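PDB 2QW5: xylose isomerase-like TIM barrel from Anabaena variabilis ATCC 29413, which probably acts as a zinc-dependent sugar isomerase or epimerase, binding a zinc ion and D-xylose at the mouth of its barrel. Local coordinates for residues Q247-P250 with P251-A255; V214-S217 with A218-I221. All blocks are in the same frame, centred on the assembly; numbering follows the deposited sequence.

Contact 1. Residues Q247-P250 with P251-A255. With ZN (zinc ion), chain D.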
loop_
_atom_site.group_PDB
_atom_site.type_symbol
_atom_site.label_atom_id
_atom_site.label_comp_id
_atom_site.label_asym_id
_atom_site.label_seq_id
_atom_site.Cartn_x
_atom_site.Cartn_y
_atom_site.Cartn_z
ATOM N N GLN A 247 11.686 11.350 -28.701
ATOM C CA GLN A 247 11.205 9.985 -28.599
ATOM C C GLN A 247 9.775 9.846 -29.145
ATOM O O GLN A 247 8.910 10.706 -28.899
ATOM C CB GLN A 247 11.238 9.512 -27.170
ATOM C CG GLN A 247 12.586 9.430 -26.578
ATOM C CD GLN A 247 12.513 8.903 -25.179
ATOM O OE1 GLN A 247 11.690 9.346 -24.390
ATOM N NE2 GLN A 247 13.333 7.903 -24.876
ATOM N N VAL A 248 9.547 8.793 -29.937
ATOM C CA VAL A 248 8.221 8.475 -30.464
ATOM C C VAL A 248 7.774 7.245 -29.680
ATOM O O VAL A 248 8.491 6.220 -29.618
ATOM C CB VAL A 248 8.161 8.278 -32.003
ATOM C CG1 VAL A 248 8.332 9.661 -32.679
ATOM C CG2 VAL A 248 9.195 7.252 -32.487
ATOM N N SER A 249 6.595 7.369 -29.078
ATOM C CA SER A 249 6.029 6.347 -28.203
ATOM C C SER A 249 4.536 6.556 -28.167
ATOM O O SER A 249 4.091 7.708 -27.985
ATOM C CB SER A 249 6.561 6.532 -26.789
ATOM O OG SER A 249 6.234 5.427 -25.984
ATOM N N PRO A 250 3.742 5.473 -28.297
ATOM C CA PRO A 250 2.301 5.644 -28.319
ATOM C C PRO A 250 1.776 5.937 -26.901
ATOM O O PRO A 250 2.503 5.729 -25.932
ATOM C CB PRO A 250 1.828 4.289 -28.861
ATOM C CG PRO A 250 2.768 3.342 -28.343
ATOM C CD PRO A 250 4.097 4.049 -28.349
ATOM N N PRO A 251 0.541 6.441 -26.762
ATOM C CA PRO A 251 0.008 6.716 -25.395
ATOM C C PRO A 251 0.026 5.552 -24.403
ATOM O O PRO A 251 0.301 5.769 -23.222
ATOM C CB PRO A 251 -1.435 7.135 -25.678
ATOM C CG PRO A 251 -1.327 7.819 -27.030
ATOM C CD PRO A 251 -0.410 6.887 -27.799
ATOM N N ASP A 252 -0.219 4.328 -24.892
ATOM C CA ASP A 252 -0.198 3.155 -24.018
ATOM C C ASP A 252 1.203 2.557 -23.824
ATOM O O ASP A 252 1.333 1.580 -23.119
ATOM C CB ASP A 252 -1.220 2.098 -24.470
ATOM C CG ASP A 252 -0.679 1.121 -25.519
ATOM O OD1 ASP A 252 0.289 1.438 -26.223
ATOM O OD2 ASP A 252 -1.272 0.019 -25.621
ATOM N N ARG A 253 2.203 3.131 -24.494
ATOM C CA ARG A 253 3.631 2.769 -24.459
ATOM C C ARG A 253 3.938 1.431 -25.126
ATOM O O ARG A 253 5.049 0.996 -25.012
ATOM C CB ARG A 253 4.259 2.803 -23.062
ATOM C CG ARG A 253 3.822 3.900 -22.125
ATOM C CD ARG A 253 3.828 5.289 -22.655
ATOM N NE ARG A 253 5.109 5.781 -23.136
ATOM C CZ ARG A 253 6.110 6.303 -22.415
ATOM N NH1 ARG A 253 6.115 6.335 -21.066
ATOM N NH2 ARG A 253 7.183 6.722 -23.068
ATOM N N GLY A 254 2.980 0.854 -25.856
ATOM C CA GLY A 254 3.137 -0.447 -26.528
ATOM C C GLY A 254 3.360 -0.334 -28.035
ATOM O O GLY A 254 4.344 0.265 -28.459
ATOM N N ALA A 255 2.416 -0.865 -28.829
ATOM C CA ALA A 255 2.530 -0.928 -30.290
ATOM C C ALA A 255 2.480 0.462 -30.902
ATOM O O ALA A 255 1.513 1.170 -30.728
ATOM C CB ALA A 255 1.446 -1.793 -30.884
HETATM ZN ZN ZN D . 10.409 8.401 -22.604
HETATM O O HOH W 1 9.474 7.504 -21.043
#
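R253 folds back over the turn that carries it and sets the NE edge of its guanidinium against S249. NE donates to S249 OG at 3.1 Å, nearly straight at 161° and close to the guanidinium plane, while NH2 adds a weak second bond to the same oxygen. Bends at chi2 (-49°) and chi3 (-59°) turn the arginine chain back toward the strand end, and NH2 also reaches water 1 at 3.2 Å. That water is a ligand of the zinc ion, which Q247 binds through OE1 at 2.4 Å; the amide is steadied from its other end by NE2, bonded to E49. S249 OG has a further partner in the backbone carbonyl of E281, so two loops hold the hydroxyl, those of R253 and E281.

Packing is closest around P250. Its CG lies 3.5 Å from G254 O and 3.5 Å from A255 O, and its own carbonyl receives R253 N at 3.0 Å, closing a type I turn. The looser side is that of D252 and the methyl of A255, which points away from 247-250, both residues partly exposed. Here D252 OD1 takes the G254 amide from above the carboxylate plane, an Asx turn that shapes the outer part of the loop. With R253 touching D-xylose and Q247 on the metal, the arrangement is that of an active-site loop at the C-terminal end of a TIM-barrel strand.

Contact 2. Residues V214-S217 with A218-I221. With ZN (zinc ion), chain D.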
loop_
_atom_site.group_PDB
_atom_site.type_symbol
_atom_site.label_atom_id
_atom_site.label_comp_id
_atom_site.label_asym_id
_atom_site.label_seq_id
_atom_site.Cartn_x
_atom_site.Cartn_y
_atom_site.Cartn_z
ATOM N N VAL A 214 14.315 16.293 -23.599
ATOM C CA VAL A 214 13.843 15.275 -24.518
ATOM C C VAL A 214 12.322 15.495 -24.551
ATOM O O VAL A 214 11.709 15.713 -23.493
ATOM C CB VAL A 214 14.173 13.830 -24.111
ATOM C CG1 VAL A 214 13.875 13.559 -22.613
ATOM C CG2 VAL A 214 13.455 12.874 -25.051
ATOM N N ILE A 215 11.735 15.501 -25.756
ATOM C CA ILE A 215 10.293 15.526 -25.933
ATOM C C ILE A 215 9.910 14.115 -26.367
ATOM O O ILE A 215 10.393 13.655 -27.395
ATOM C CB ILE A 215 9.809 16.557 -26.974
ATOM C CG1 ILE A 215 10.308 17.981 -26.639
ATOM C CG2 ILE A 215 8.250 16.537 -27.049
ATOM C CD1 ILE A 215 9.987 18.957 -27.725
ATOM N N ASP A 216 9.073 13.462 -25.556
ATOM C CA ASP A 216 8.548 12.096 -25.771
ATOM C C ASP A 216 7.062 12.307 -26.089
ATOM O O ASP A 216 6.341 12.930 -25.276
ATOM C CB ASP A 216 8.754 11.299 -24.498
ATOM C CG ASP A 216 8.070 9.915 -24.499
ATOM O OD1 ASP A 216 6.891 9.796 -24.877
ATOM O OD2 ASP A 216 8.711 8.967 -24.031
ATOM N N SER A 217 6.614 11.794 -27.240
ATOM C CA SER A 217 5.237 11.981 -27.718
ATOM C C SER A 217 4.159 11.434 -26.771
ATOM O O SER A 217 3.103 12.060 -26.638
ATOM C CB SER A 217 5.064 11.372 -29.109
ATOM O OG SER A 217 5.306 9.953 -29.097
ATOM N N ALA A 218 4.424 10.291 -26.107
ATOM C CA ALA A 218 3.473 9.712 -25.115
ATOM C C ALA A 218 3.218 10.693 -23.965
ATOM O O ALA A 218 2.054 10.959 -23.626
ATOM C CB ALA A 218 3.988 8.391 -24.553
ATOM N N HIS A 219 4.295 11.261 -23.411
ATOM C CA HIS A 219 4.171 12.275 -22.325
ATOM C C HIS A 219 3.574 13.576 -22.793
ATOM O O HIS A 219 2.774 14.185 -22.032
ATOM C CB HIS A 219 5.478 12.512 -21.577
ATOM C CG HIS A 219 6.067 11.266 -21.011
ATOM N ND1 HIS A 219 5.333 10.375 -20.259
ATOM C CD2 HIS A 219 7.318 10.766 -21.082
ATOM C CE1 HIS A 219 6.105 9.351 -19.930
ATOM N NE2 HIS A 219 7.329 9.592 -20.366
ATOM N N GLU A 220 3.883 13.992 -24.021
ATOM C CA GLU A 220 3.315 15.250 -24.577
ATOM C C GLU A 220 1.797 15.147 -24.755
ATOM O O GLU A 220 1.042 16.024 -24.329
ATOM C CB GLU A 220 3.980 15.633 -25.899
ATOM C CG GLU A 220 3.479 16.964 -26.524
ATOM C CD GLU A 220 3.610 18.133 -25.585
ATOM O OE1 GLU A 220 4.610 18.163 -24.843
ATOM O OE2 GLU A 220 2.725 19.021 -25.597
ATOM N N ILE A 221 1.346 14.023 -25.301
ATOM C CA ILE A 221 -0.075 13.790 -25.516
ATOM C C ILE A 221 -0.834 13.653 -24.197
ATOM O O ILE A 221 -1.913 14.248 -24.070
ATOM C CB ILE A 221 -0.305 12.552 -26.376
ATOM C CG1 ILE A 221 0.068 12.800 -27.845
ATOM C CG2 ILE A 221 -1.846 12.185 -26.387
ATOM C CD1 ILE A 221 1.113 13.960 -28.237
HETATM ZN ZN ZN D . 10.409 8.401 -22.604
HETATM O O HOH W 1 9.474 7.504 -21.043
#
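D216 caps the short helix that starts directly after its strand and binds the zinc ion with the same carboxylate. Followed outward, its CB passes 3.7 Å from H219 CD2, and CG lies 3.6 Å from that same ring carbon, the carboxylate and imidazole planes standing 38° apart. With CG anti to the backbone N (chi1 172°), the carboxylate comes within range of the first helical amides. OD1 then takes two weak bonds, from A218 N at 2.8 Å and from H219 N at 3.3 Å, and touches A218 CB as well. OD2, the other branch, binds the zinc ion at 2.3 Å.

Behind the cap the helix takes up its regular bonding: D216 O receives E220 N in the carbonyl plane, and S217 O receives I221 N. S217 OG is bonded to S249 O, and E220 OE2 to W260 NE1 of the second subunit.

H219 NE2 lies 3.1 Å from water 1, a zinc ligand, and is hydrogen-bonded to O1 of D-xylose. Replacing H219 by an alanine is likely to leave the sugar oxygen and the metal-bound water without their imidazole partner and to open a gap beside the D216 carboxylate. One carboxylate thus serves helix and metal at once: it probably interacts with the helix amides and the cation together, with R253 of the neighbouring loop as a further charged partner, and these ties would hold the carboxylate against turning, with OD2 on the metal.

Overall arrangement
Both contacts are buried where neighbouring barrel strands, 211-216 and 243-248, give way to the elements that follow them, and they meet at one zinc site. Contact 1 crosses into an irregular loop with a partly exposed outer side; contact 2 enters a helix, and every residue that touches in it is buried. Their chemistry differs accordingly: a neutral amide ligand and a cationic arginine in the first, an anionic ligand and an imidazole in the second. A salt bridge from R253 NH2 to D216 OD2, 2.9 Å long, joins the two. Both share water 1 and touch D-xylose and the second subunit.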